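Local structure of uncharacterized protein (Magnetospirillum magneticum AMB-1, 5MU5) at residues 13-18 and 164-169; 31-36 and 152-157; 121-126 and 197-202; 127-132 and 158-163. The protein is a Maf-type glycosyltransferase involved in flagella formation, probably by attaching sugar to flagellin. All blocks are in the same frame, centred on the assembly; numbering follows the deposited sequence.

Reading from the N terminus, helix 9-22 brings the first partner of contact 1, and the loop that follows helix 24-32 brings that of contact 2. Strand 123-127 then opens contact 3, and the glycine-rich turn right after it opens contact 4. Residues 152-157 close contact 2, 158-163 close contact 4, 164-169 close contact 1 and 197-202 close contact 3. Contacts 2 and 4 lie within the span of contact 1, contact 4 also lies within contact 3, contacts 2 and 4 cross, and contact 3 crosses 1 and 2. Contacts 1 and 2 bring N-terminal segments to the region of helix 154-160, contact 4 ties it to that turn, and contact 3 packs a helix on the parallel sheet.

Contact 1 (13-18 and 164-169); sequences TANLEA and VDWRPL. Unlike the reference sequence in segment 13-18: Thr-13 (reference Ser), Asn-15 (reference Tyr).
Asn-15 reaches from its helix to the turn at Val-164 to Trp-166 and grips the backbone there with both ends of its amide. Starting at the base, Asn-15 CB only grazes the indole, 4.2 Å from Trp-166 CD1. CG lies anti to the carbonyl carbon (chi1 -71°), which swings the amide out of the helix toward the turn and sets it at the edge of the indole, in the ring plane, with the two flat groups almost perpendicular. At the tip the work is divided. OD1 accepts from Trp-166 N at 3.1 Å, the donor standing well above the carbonyl plane, and it also lies 3.4 Å from Trp-166 CB. ND2 gives one hydrogen to Val-164 O at 2.9 Å, nearly along the C=O axis, and also bonds Leu-161 O. Three bonds to backbone groups thus fix the rotation of a buried amide, and the turn ahead of helix 166-171 is pinned by a residue from far back in the sequence.

One helical turn on, Ala-18 CB lies under a face of the Arg-167 guanidinium, with Arg-167 NH2 3.7 Å from Ala-18 CA. The arginine chain bends at chi3 to get there, and its two terminal nitrogens form salt bridges with Glu-21 and Glu-171. Around this seam, Phe-19 of helix 9-22 meets the Trp-166 ring edge-to-face, the indole rests on Ile-149 of strand 146-150, and Val-164 packs on Leu-135 of helix 134-142, so the N-terminal helix is docked against the alpha/beta core.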
loop_
_atom_site.group_PDB
_atom_site.type_symbol
_atom_site.label_atom_id
_atom_site.label_comp_id
_atom_site.label_asym_id
_atom_site.label_seq_id
_atom_site.Cartn_x
_atom_site.Cartn_y
_atom_site.Cartn_z
ATOM N N THR A 13 32.342 -9.284 -23.457
ATOM C CA THR A 13 32.923 -9.954 -22.304
ATOM C C THR A 13 32.855 -9.072 -21.083
ATOM O O THR A 13 32.401 -9.514 -20.036
ATOM C CB THR A 13 34.379 -10.324 -22.567
ATOM O OG1 THR A 13 34.423 -11.200 -23.688
ATOM C CG2 THR A 13 35.017 -11.033 -21.363
ATOM N N ALA A 14 33.287 -7.824 -21.226
ATOM C CA ALA A 14 33.230 -6.860 -20.133
ATOM C C ALA A 14 31.786 -6.662 -19.601
ATOM O O ALA A 14 31.589 -6.593 -18.400
ATOM C CB ALA A 14 33.834 -5.532 -20.565
ATOM N N ASN A 15 30.793 -6.569 -20.483
ATOM C CA ASN A 15 29.393 -6.469 -20.044
ATOM C C ASN A 15 28.889 -7.754 -19.403
ATOM O O ASN A 15 28.195 -7.719 -18.402
ATOM C CB ASN A 15 28.462 -6.134 -21.213
ATOM C CG ASN A 15 28.629 -4.716 -21.710
ATOM O OD1 ASN A 15 29.004 -3.829 -20.960
ATOM N ND2 ASN A 15 28.328 -4.493 -22.973
ATOM N N LEU A 16 29.213 -8.900 -19.983
ATOM C CA LEU A 16 28.748 -10.160 -19.422
ATOM C C LEU A 16 29.316 -10.343 -18.025
ATOM O O LEU A 16 28.607 -10.778 -17.109
ATOM C CB LEU A 16 29.117 -11.338 -20.322
ATOM C CG LEU A 16 28.633 -12.707 -19.851
ATOM C CD1 LEU A 16 27.117 -12.714 -19.700
ATOM C CD2 LEU A 16 29.068 -13.796 -20.820
ATOM N N GLU A 17 30.576 -9.975 -17.850
ATOM C CA GLU A 17 31.214 -10.050 -16.532
ATOM C C GLU A 17 30.473 -9.187 -15.502
ATOM O O GLU A 17 30.224 -9.623 -14.384
ATOM C CB GLU A 17 32.686 -9.621 -16.621
ATOM C CG GLU A 17 33.580 -10.607 -17.364
ATOM C CD GLU A 17 34.962 -10.051 -17.719
ATOM O OE1 GLU A 17 35.175 -8.818 -17.664
ATOM O OE2 GLU A 17 35.849 -10.857 -18.072
ATOM N N ALA A 18 30.125 -7.964 -15.898
ATOM C CA ALA A 18 29.437 -7.025 -15.015
ATOM C C ALA A 18 28.073 -7.561 -14.581
ATOM O O ALA A 18 27.736 -7.497 -13.412
ATOM C CB ALA A 18 29.287 -5.675 -15.690
ATOM N N VAL A 164 25.877 -1.384 -25.596
ATOM C CA VAL A 164 25.747 -0.516 -24.447
ATOM C C VAL A 164 26.942 -0.695 -23.524
ATOM O O VAL A 164 27.475 -1.786 -23.413
ATOM C CB VAL A 164 24.483 -0.878 -23.678
ATOM C CG1 VAL A 164 24.347 -0.044 -22.420
ATOM C CG2 VAL A 164 23.273 -0.705 -24.574
ATOM N N ASP A 165 27.348 0.377 -22.854
ATOM C CA ASP A 165 28.354 0.284 -21.818
ATOM C C ASP A 165 27.605 0.009 -20.505
ATOM O O ASP A 165 27.240 0.920 -19.777
ATOM C CB ASP A 165 29.176 1.574 -21.730
ATOM C CG ASP A 165 30.449 1.395 -20.913
ATOM O OD1 ASP A 165 30.561 0.393 -20.171
ATOM O OD2 ASP A 165 31.345 2.258 -21.013
ATOM N N TRP A 166 27.382 -1.267 -20.218
ATOM C CA TRP A 166 26.582 -1.673 -19.078
ATOM C C TRP A 166 27.195 -1.550 -17.684
ATOM O O TRP A 166 26.465 -1.461 -16.692
ATOM C CB TRP A 166 26.164 -3.117 -19.270
ATOM C CG TRP A 166 25.002 -3.298 -20.141
ATOM C CD1 TRP A 166 24.984 -3.834 -21.394
ATOM C CD2 TRP A 166 23.657 -2.974 -19.817
ATOM N NE1 TRP A 166 23.703 -3.874 -21.865
ATOM C CE2 TRP A 166 22.863 -3.340 -20.923
ATOM C CE3 TRP A 166 23.040 -2.404 -18.697
ATOM C CZ2 TRP A 166 21.466 -3.157 -20.945
ATOM C CZ3 TRP A 166 21.655 -2.211 -18.712
ATOM C CH2 TRP A 166 20.881 -2.589 -19.831
ATOM N N ARG A 167 28.511 -1.582 -17.588
ATOM C CA ARG A 167 29.161 -1.579 -16.288
ATOM C C ARG A 167 28.834 -0.367 -15.414
ATOM O O ARG A 167 28.523 -0.545 -14.260
ATOM C CB ARG A 167 30.687 -1.796 -16.381
ATOM C CG ARG A 167 31.353 -1.707 -15.004
ATOM C CD ARG A 167 32.752 -2.275 -14.924
ATOM N NE ARG A 167 32.757 -3.732 -14.830
ATOM C CZ ARG A 167 32.614 -4.429 -13.701
ATOM N NH1 ARG A 167 32.421 -3.830 -12.533
ATOM N NH2 ARG A 167 32.642 -5.749 -13.744
ATOM N N PRO A 168 28.919 0.859 -15.956
ATOM C CA PRO A 168 28.574 2.008 -15.124
ATOM C C PRO A 168 27.119 1.946 -14.635
ATOM O O PRO A 168 26.839 2.371 -13.528
ATOM C CB PRO A 168 28.788 3.194 -16.062
ATOM C CG PRO A 168 29.777 2.710 -17.074
ATOM C CD PRO A 168 29.378 1.280 -17.295
ATOM N N LEU A 169 26.217 1.380 -15.431
ATOM C CA LEU A 169 24.834 1.199 -14.987
ATOM C C LEU A 169 24.733 0.162 -13.882
ATOM O O LEU A 169 24.179 0.428 -12.813
ATOM C CB LEU A 169 23.949 0.774 -16.154
ATOM C CG LEU A 169 23.753 1.853 -17.207
ATOM C CD1 LEU A 169 23.002 1.320 -18.417
ATOM C CD2 LEU A 169 22.987 2.995 -16.574
#

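Contact 2 (31-36 and 152-157)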
loop_
_atom_site.group_PDB
_atom_site.type_symbol
_atom_site.label_atom_id
_atom_site.label_comp_id
_atom_site.label_asym_id
_atom_site.label_seq_id
_atom_site.Cartn_x
_atom_site.Cartn_y
_atom_site.Cartn_z
ATOM N N ARG A 31 24.515 -15.553 -20.164
ATOM C CA ARG A 31 25.642 -16.413 -20.502
ATOM C C ARG A 31 25.209 -17.590 -21.379
ATOM O O ARG A 31 25.905 -17.940 -22.307
ATOM C CB ARG A 31 26.320 -16.952 -19.222
ATOM C CG ARG A 31 27.696 -17.555 -19.429
ATOM C CD ARG A 31 28.312 -18.138 -18.145
ATOM N NE ARG A 31 27.514 -19.274 -17.690
ATOM C CZ ARG A 31 27.712 -20.537 -18.034
ATOM N NH1 ARG A 31 28.755 -20.896 -18.779
ATOM N NH2 ARG A 31 26.872 -21.455 -17.591
ATOM N N VAL A 32 24.059 -18.200 -21.080
ATOM C CA VAL A 32 23.621 -19.407 -21.803
ATOM C C VAL A 32 22.570 -19.147 -22.881
ATOM O O VAL A 32 22.116 -20.079 -23.514
ATOM C CB VAL A 32 23.082 -20.503 -20.834
ATOM C CG1 VAL A 32 24.175 -20.964 -19.883
ATOM C CG2 VAL A 32 21.865 -20.021 -20.048
ATOM N N HIS A 33 22.180 -17.895 -23.096
ATOM C CA HIS A 33 21.106 -17.593 -24.041
ATOM C C HIS A 33 21.571 -17.803 -25.478
ATOM O O HIS A 33 22.699 -17.466 -25.823
ATOM C CB HIS A 33 20.604 -16.163 -23.843
ATOM C CG HIS A 33 19.461 -15.794 -24.730
ATOM N ND1 HIS A 33 18.182 -16.280 -24.542
ATOM C CD2 HIS A 33 19.398 -14.968 -25.803
ATOM C CE1 HIS A 33 17.385 -15.782 -25.474
ATOM N NE2 HIS A 33 18.098 -14.981 -26.250
ATOM N N ARG A 34 20.698 -18.398 -26.291
ATOM C CA ARG A 34 20.928 -18.593 -27.722
ATOM C C ARG A 34 19.856 -17.794 -28.468
ATOM O O ARG A 34 18.750 -18.264 -28.649
ATOM C CB ARG A 34 20.812 -20.077 -28.094
ATOM C CG ARG A 34 21.778 -21.017 -27.373
ATOM C CD ARG A 34 23.244 -20.764 -27.718
ATOM N NE ARG A 34 23.497 -20.712 -29.166
ATOM C CZ ARG A 34 23.551 -21.769 -29.986
ATOM N NH1 ARG A 34 23.356 -23.006 -29.538
ATOM N NH2 ARG A 34 23.786 -21.586 -31.283
ATOM N N PRO A 35 20.179 -16.588 -28.921
ATOM C CA PRO A 35 19.110 -15.791 -29.536
ATOM C C PRO A 35 18.570 -16.375 -30.842
ATOM O O PRO A 35 19.293 -17.062 -31.557
ATOM C CB PRO A 35 19.797 -14.455 -29.818
ATOM C CG PRO A 35 21.224 -14.818 -30.034
ATOM C CD PRO A 35 21.511 -16.013 -29.162
ATOM N N GLN A 36 17.300 -16.114 -31.127
ATOM C CA GLN A 36 16.707 -16.480 -32.407
ATOM C C GLN A 36 16.992 -15.391 -33.437
ATOM O O GLN A 36 17.034 -15.658 -34.629
ATOM C CB GLN A 36 15.198 -16.630 -32.285
ATOM C CG GLN A 36 14.738 -17.811 -31.453
ATOM C CD GLN A 36 13.249 -17.739 -31.137
ATOM O OE1 GLN A 36 12.688 -16.648 -30.953
ATOM N NE2 GLN A 36 12.606 -18.900 -31.058
ATOM N N PRO A 152 10.618 -6.519 -23.233
ATOM C CA PRO A 152 9.883 -7.768 -23.453
ATOM C C PRO A 152 10.653 -8.833 -24.228
ATOM O O PRO A 152 10.359 -10.017 -24.114
ATOM C CB PRO A 152 8.698 -7.321 -24.307
ATOM C CG PRO A 152 8.527 -5.882 -23.980
ATOM C CD PRO A 152 9.909 -5.367 -23.816
ATOM N N ASN A 153 11.595 -8.397 -25.052
ATOM C CA ASN A 153 12.337 -9.319 -25.901
ATOM C C ASN A 153 13.752 -9.472 -25.360
ATOM O O ASN A 153 14.565 -8.558 -25.458
ATOM C CB ASN A 153 12.322 -8.815 -27.338
ATOM C CG ASN A 153 12.849 -9.847 -28.325
ATOM O OD1 ASN A 153 13.638 -10.715 -27.976
ATOM N ND2 ASN A 153 12.418 -9.744 -29.567
ATOM N N PHE A 154 14.016 -10.627 -24.760
ATOM C CA PHE A 154 15.303 -10.898 -24.153
ATOM C C PHE A 154 16.446 -10.855 -25.153
ATOM O O PHE A 154 17.577 -10.568 -24.777
ATOM C CB PHE A 154 15.295 -12.243 -23.444
ATOM C CG PHE A 154 16.498 -12.456 -22.561
ATOM C CD1 PHE A 154 16.564 -11.856 -21.321
ATOM C CD2 PHE A 154 17.567 -13.244 -22.980
ATOM C CE1 PHE A 154 17.662 -12.051 -20.506
ATOM C CE2 PHE A 154 18.670 -13.430 -22.173
ATOM C CZ PHE A 154 18.719 -12.828 -20.933
ATOM N N ASP A 155 16.159 -11.140 -26.421
ATOM C CA ASP A 155 17.184 -11.038 -27.450
ATOM C C ASP A 155 17.797 -9.660 -27.515
ATOM O O ASP A 155 19.008 -9.526 -27.692
ATOM C CB ASP A 155 16.644 -11.417 -28.834
ATOM C CG ASP A 155 16.480 -12.919 -29.008
ATOM O OD1 ASP A 155 16.491 -13.667 -27.993
ATOM O OD2 ASP A 155 16.360 -13.345 -30.180
ATOM N N PHE A 156 16.974 -8.635 -27.369
ATOM C CA PHE A 156 17.471 -7.269 -27.427
ATOM C C PHE A 156 18.461 -6.979 -26.303
ATOM O O PHE A 156 19.486 -6.347 -26.525
ATOM C CB PHE A 156 16.324 -6.247 -27.407
ATOM C CG PHE A 156 15.393 -6.328 -28.602
ATOM C CD1 PHE A 156 15.737 -7.047 -29.752
ATOM C CD2 PHE A 156 14.184 -5.624 -28.600
ATOM C CE1 PHE A 156 14.877 -7.094 -30.839
ATOM C CE2 PHE A 156 13.322 -5.674 -29.691
ATOM C CZ PHE A 156 13.669 -6.407 -30.807
ATOM N N LEU A 157 18.161 -7.441 -25.102
ATOM C CA LEU A 157 19.100 -7.266 -24.000
ATOM C C LEU A 157 20.396 -8.009 -24.325
ATOM O O LEU A 157 21.487 -7.478 -24.145
ATOM C CB LEU A 157 18.518 -7.794 -22.686
ATOM C CG LEU A 157 19.479 -7.707 -21.501
ATOM C CD1 LEU A 157 19.776 -6.252 -21.135
ATOM C CD2 LEU A 157 18.908 -8.463 -20.308
#
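His-33 is held in two ways at once, by a carboxylate at its rim and by the edge of a phenyl ring against its face. NE2 donates to Asp-155 OD1 at 2.7 Å with an N-H...O angle of 155°. The oxygen lies close to the imidazole plane, but from the other side the histidine comes in above the carboxylate plane, the two flat groups being steeply turned against each other. Meanwhile the edge of Phe-154 points into the imidazole face in a T-shaped stack, centroids 4.7 Å apart and planes at 73°, with Phe-154 CD2 over the middle of the ring and 3.5 Å from His-33 ND1. His-33 has CG anti to its own N (chi1 -177°), sending the ring across to the helix start where both partners sit.

The second carboxylate oxygen works too. Asp-155 OD2 takes a weak bond from Gln-36 N at 3.1 Å and another hydrogen bond from the neighbouring Ser-37 OG, while Pro-35 CB leans on it at 3.6 Å. One aspartate therefore draws the chain from His-33 to Ser-37 in against the helix. Phe-154 also has Arg-29 as a cation-pi partner, and Met-26 and Leu-30 of helix 24-32 pack on its ring.

Asn-153 sits at the N-cap, its OD1 accepting from Asp-155 N at 3.0 Å. The contact thus combines a His-carboxylate hydrogen bond and a T-shaped ring pair at the capped N terminus of helix 154-160, which follows strand 146-150 of the four-stranded parallel sheet, an alpha/beta arrangement consistent with a Rossmann-like fold.

Contact 3 (121-126 and 197-202); sequences GFHMVC and SAIRCC
This is helix-on-sheet packing in an alpha/beta layer: His-123 and Val-125 of strand 123-127 meet Ile-199 of helix 188-202, which runs nearly antiparallel to the strand (164°) with the axes of the two short segments 10.6 Å apart. The central group is the imidazole of His-123. Ile-199 CD1 lies over one face in a CH-pi contact, 3.8 Å from the ring centroid, while Phe-122 CD1 covers the middle of the opposite face, so the ring is clamped between two apolar groups. Chi1 and chi2 of Ile-199, both near -60°, together bring CD1 over the imidazole; the same methyl lies 4.4 Å from Val-125 CG2.

The second anchor is sulfur. Cys-202 SG sits at the edge of the Phe-122 ring, close to its plane and 3.8 Å from CE1, and meets His-123 obliquely, 4.0 Å from its CE1. Both ring nitrogens of the buried histidine have partners: NE2 bonds the backbone oxygen of Cys-203, and ND1 pairs with His-148 NE2. Putting an alanine in place of His-123 would probably open a gap between Phe-122 and Ile-199 and leave Cys-203 O and His-148 without their mate.

Helix 219-235 adds Phe-228 against both Val-125 and Ile-199. Met-124 turns away from helix 188-202 to meet Leu-138 of helix 134-142, so the strand is packed on two sides, and Phe-122 abuts helix 568-579 of the C-terminal helical bundle.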
loop_
_atom_site.group_PDB
_atom_site.type_symbol
_atom_site.label_atom_id
_atom_site.label_comp_id
_atom_site.label_asym_id
_atom_site.label_seq_id
_atom_site.Cartn_x
_atom_site.Cartn_y
_atom_site.Cartn_z
ATOM N N GLY A 121 15.095 14.589 -12.299
ATOM C CA GLY A 121 14.218 13.523 -11.819
ATOM C C GLY A 121 15.004 12.332 -11.287
ATOM O O GLY A 121 16.052 11.941 -11.853
ATOM N N PHE A 122 14.494 11.761 -10.197
ATOM C CA PHE A 122 15.145 10.663 -9.512
ATOM C C PHE A 122 15.119 9.404 -10.349
ATOM O O PHE A 122 16.146 8.742 -10.492
ATOM C CB PHE A 122 14.453 10.389 -8.186
ATOM C CG PHE A 122 15.170 9.401 -7.320
ATOM C CD1 PHE A 122 15.031 8.043 -7.536
ATOM C CD2 PHE A 122 15.968 9.831 -6.280
ATOM C CE1 PHE A 122 15.690 7.117 -6.741
ATOM C CE2 PHE A 122 16.619 8.920 -5.468
ATOM C CZ PHE A 122 16.492 7.558 -5.705
ATOM N N HIS A 123 13.941 9.098 -10.907
ATOM C CA HIS A 123 13.711 7.870 -11.655
ATOM C C HIS A 123 13.691 8.098 -13.143
ATOM O O HIS A 123 13.282 9.152 -13.628
ATOM C CB HIS A 123 12.366 7.271 -11.275
ATOM C CG HIS A 123 12.261 6.864 -9.840
ATOM N ND1 HIS A 123 12.806 5.689 -9.376
ATOM C CD2 HIS A 123 11.640 7.435 -8.780
ATOM C CE1 HIS A 123 12.531 5.551 -8.093
ATOM N NE2 HIS A 123 11.834 6.607 -7.702
ATOM N N MET A 124 14.148 7.094 -13.869
ATOM C CA MET A 124 14.058 7.056 -15.316
ATOM C C MET A 124 13.457 5.725 -15.695
ATOM O O MET A 124 13.935 4.676 -15.240
ATOM C CB MET A 124 15.424 7.133 -15.952
ATOM C CG MET A 124 15.374 6.776 -17.421
ATOM S SD MET A 124 16.814 7.377 -18.279
ATOM C CE MET A 124 16.453 9.141 -18.217
ATOM N N VAL A 125 12.431 5.759 -16.532
ATOM C CA VAL A 125 11.762 4.536 -16.983
ATOM C C VAL A 125 11.859 4.367 -18.501
ATOM O O VAL A 125 11.367 5.189 -19.253
ATOM C CB VAL A 125 10.288 4.540 -16.580
ATOM C CG1 VAL A 125 9.599 3.288 -17.109
ATOM C CG2 VAL A 125 10.138 4.623 -15.072
ATOM N N CYS A 126 12.490 3.299 -18.948
ATOM C CA CYS A 126 12.613 3.012 -20.373
ATOM C C CYS A 126 11.727 1.854 -20.733
ATOM O O CYS A 126 11.892 0.739 -20.225
ATOM C CB CYS A 126 14.038 2.643 -20.740
ATOM S SG CYS A 126 15.188 3.934 -20.292
ATOM N N SER A 197 6.420 -2.028 -8.627
ATOM C CA SER A 197 7.272 -2.585 -7.591
ATOM C C SER A 197 8.705 -2.017 -7.641
ATOM O O SER A 197 9.343 -1.771 -6.614
ATOM C CB SER A 197 7.283 -4.099 -7.738
ATOM O OG SER A 197 8.220 -4.656 -6.853
ATOM N N ALA A 198 9.209 -1.802 -8.841
ATOM C CA ALA A 198 10.560 -1.231 -9.003
ATOM C C ALA A 198 10.635 0.180 -8.426
ATOM O O ALA A 198 11.572 0.504 -7.730
ATOM C CB ALA A 198 10.937 -1.210 -10.468
ATOM N N ILE A 199 9.608 0.994 -8.686
ATOM C CA ILE A 199 9.546 2.355 -8.151
ATOM C C ILE A 199 9.295 2.338 -6.649
ATOM O O ILE A 199 9.908 3.091 -5.878
ATOM C CB ILE A 199 8.426 3.185 -8.806
ATOM C CG1 ILE A 199 8.644 3.330 -10.307
ATOM C CG2 ILE A 199 8.370 4.563 -8.190
ATOM C CD1 ILE A 199 9.890 4.097 -10.685
ATOM N N ARG A 200 8.377 1.478 -6.245
ATOM C CA ARG A 200 7.966 1.391 -4.860
ATOM C C ARG A 200 9.094 0.981 -3.936
ATOM O O ARG A 200 9.167 1.447 -2.811
ATOM C CB ARG A 200 6.820 0.386 -4.717
ATOM C CG ARG A 200 6.331 0.204 -3.284
ATOM C CD ARG A 200 5.317 -0.920 -3.137
ATOM N NE ARG A 200 4.178 -0.754 -4.035
ATOM C CZ ARG A 200 3.863 -1.552 -5.063
ATOM N NH1 ARG A 200 4.590 -2.640 -5.368
ATOM N NH2 ARG A 200 2.782 -1.266 -5.791
ATOM N N CYS A 201 9.952 0.083 -4.410
ATOM C CA CYS A 201 11.040 -0.461 -3.592
ATOM C C CYS A 201 12.320 0.365 -3.600
ATOM O O CYS A 201 13.140 0.264 -2.698
ATOM C CB CYS A 201 11.380 -1.866 -4.066
ATOM S SG CYS A 201 10.080 -3.027 -3.640
ATOM N N CYS A 202 12.504 1.161 -4.638
ATOM C CA CYS A 202 13.673 1.991 -4.730
ATOM C C CYS A 202 13.433 3.299 -4.015
ATOM O O CYS A 202 14.164 3.630 -3.098
ATOM C CB CYS A 202 14.020 2.249 -6.179
ATOM S SG CYS A 202 15.422 3.358 -6.317
#

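Contact 4 (127-132 and 158-163); sequences LGLGLG and YHSLST
Leu-131 and Thr-163 join the glycine-rich turn after strand 123-127 to residues 158-163, which lead out of helix 154-160, in a layout reminiscent of Rossmann-like folds. A type II' turn runs from Leu-129 to Gly-132, with Gly-130 and Gly-132 at positive phi, and the Glu-151 carboxylate receives Leu-129 N and Gly-130 N.

A single hydrogen bond spans the two segments. Thr-163 OG1 donates to Leu-131 O at 2.7 Å, in the carbonyl plane and on a lone pair, with a C=O...O angle of 132°. A valine in its place would probably leave Leu-131 O without this donor and loosen the tie between the loop at Thr-163 and the glycine-rich turn.

The rest is van der Waals packing. Leu-131 reaches across to the helix with its CD2 methyl, 3.5 Å from His-159 CB and 3.9 Å from Ser-160 N; with chi1 at -69° CG stands beside the backbone N, and the branch extends to the helix. Leu-39 and Val-49 of the neighbouring strands pack on the same leucine and on His-159, whose NE2 bonds Ser-37. On the other flank, Leu-129 CD2 rests 3.8 Å from Ser-160 OG, a hydroxyl that bonds back to Leu-157 O.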
loop_
_atom_site.group_PDB
_atom_site.type_symbol
_atom_site.label_atom_id
_atom_site.label_comp_id
_atom_site.label_asym_id
_atom_site.label_seq_id
_atom_site.Cartn_x
_atom_site.Cartn_y
_atom_site.Cartn_z
ATOM N N LEU A 127 10.768 2.124 -21.600
ATOM C CA LEU A 127 9.858 1.103 -22.038
ATOM C C LEU A 127 10.460 0.669 -23.337
ATOM O O LEU A 127 10.341 1.349 -24.355
ATOM C CB LEU A 127 8.468 1.688 -22.205
ATOM C CG LEU A 127 8.087 2.302 -20.863
ATOM C CD1 LEU A 127 7.396 3.634 -21.070
ATOM C CD2 LEU A 127 7.274 1.318 -20.057
ATOM N N GLY A 128 11.167 -0.444 -23.274
ATOM C CA GLY A 128 11.943 -0.918 -24.396
ATOM C C GLY A 128 13.401 -0.521 -24.195
ATOM O O GLY A 128 13.714 0.532 -23.609
ATOM N N LEU A 129 14.288 -1.404 -24.637
ATOM C CA LEU A 129 15.716 -1.149 -24.643
ATOM C C LEU A 129 16.180 -1.115 -26.086
ATOM O O LEU A 129 16.871 -0.188 -26.498
ATOM C CB LEU A 129 16.463 -2.244 -23.880
ATOM C CG LEU A 129 17.994 -2.194 -23.888
ATOM C CD1 LEU A 129 18.496 -1.000 -23.108
ATOM C CD2 LEU A 129 18.543 -3.464 -23.291
ATOM N N GLY A 130 15.792 -2.128 -26.856
ATOM C CA GLY A 130 16.317 -2.269 -28.189
ATOM C C GLY A 130 17.797 -2.528 -27.997
ATOM O O GLY A 130 18.165 -3.301 -27.110
ATOM N N LEU A 131 18.632 -1.851 -28.790
ATOM C CA LEU A 131 20.070 -1.939 -28.634
ATOM C C LEU A 131 20.619 -0.869 -27.715
ATOM O O LEU A 131 21.821 -0.769 -27.531
ATOM C CB LEU A 131 20.772 -1.926 -29.994
ATOM C CG LEU A 131 20.521 -3.209 -30.806
ATOM C CD1 LEU A 131 21.217 -3.152 -32.157
ATOM C CD2 LEU A 131 20.979 -4.449 -30.051
ATOM N N GLY A 132 19.740 -0.074 -27.117
ATOM C CA GLY A 132 20.155 0.880 -26.099
ATOM C C GLY A 132 20.853 2.129 -26.567
ATOM O O GLY A 132 21.470 2.823 -25.768
ATOM N N TYR A 158 20.253 -9.235 -24.817
ATOM C CA TYR A 158 21.396 -10.061 -25.160
ATOM C C TYR A 158 22.275 -9.390 -26.200
ATOM O O TYR A 158 23.472 -9.317 -26.017
ATOM C CB TYR A 158 20.932 -11.434 -25.650
ATOM C CG TYR A 158 22.061 -12.330 -26.076
ATOM C CD1 TYR A 158 22.754 -13.092 -25.144
ATOM C CD2 TYR A 158 22.446 -12.414 -27.412
ATOM C CE1 TYR A 158 23.796 -13.905 -25.532
ATOM C CE2 TYR A 158 23.499 -13.220 -27.809
ATOM C CZ TYR A 158 24.156 -13.979 -26.857
ATOM O OH TYR A 158 25.196 -14.802 -27.213
ATOM N N HIS A 159 21.679 -8.878 -27.280
ATOM C CA HIS A 159 22.442 -8.167 -28.315
ATOM C C HIS A 159 22.983 -6.845 -27.823
ATOM O O HIS A 159 23.983 -6.385 -28.351
ATOM C CB HIS A 159 21.590 -7.870 -29.547
ATOM C CG HIS A 159 21.161 -9.082 -30.288
ATOM N ND1 HIS A 159 22.049 -10.053 -30.687
ATOM C CD2 HIS A 159 19.943 -9.479 -30.729
ATOM C CE1 HIS A 159 21.398 -11.004 -31.336
ATOM N NE2 HIS A 159 20.120 -10.675 -31.383
ATOM N N SER A 160 22.300 -6.216 -26.853
ATOM C CA SER A 160 22.732 -4.923 -26.281
ATOM C C SER A 160 24.111 -5.015 -25.604
ATOM O O SER A 160 24.760 -3.978 -25.339
ATOM C CB SER A 160 21.721 -4.381 -25.263
ATOM O OG SER A 160 21.884 -5.024 -24.007
ATOM N N LEU A 161 24.540 -6.249 -25.308
ATOM C CA LEU A 161 25.886 -6.489 -24.791
ATOM C C LEU A 161 26.947 -6.023 -25.782
ATOM O O LEU A 161 28.058 -5.703 -25.383
ATOM C CB LEU A 161 26.118 -7.968 -24.485
ATOM C CG LEU A 161 25.253 -8.604 -23.408
ATOM C CD1 LEU A 161 25.805 -9.982 -23.092
ATOM C CD2 LEU A 161 25.159 -7.768 -22.147
ATOM N N SER A 162 26.599 -5.992 -27.063
ATOM C CA SER A 162 27.500 -5.485 -28.082
ATOM C C SER A 162 27.499 -3.966 -28.210
ATOM O O SER A 162 28.413 -3.406 -28.800
ATOM C CB SER A 162 27.147 -6.091 -29.445
ATOM O OG SER A 162 27.322 -7.488 -29.410
ATOM N N THR A 163 26.496 -3.297 -27.661
ATOM C CA THR A 163 26.285 -1.870 -27.957
ATOM C C THR A 163 26.209 -0.904 -26.785
ATOM O O THR A 163 26.438 0.278 -26.969
ATOM C CB THR A 163 24.995 -1.667 -28.791
ATOM O OG1 THR A 163 23.912 -2.398 -28.206
ATOM C CG2 THR A 163 25.193 -2.154 -30.200
#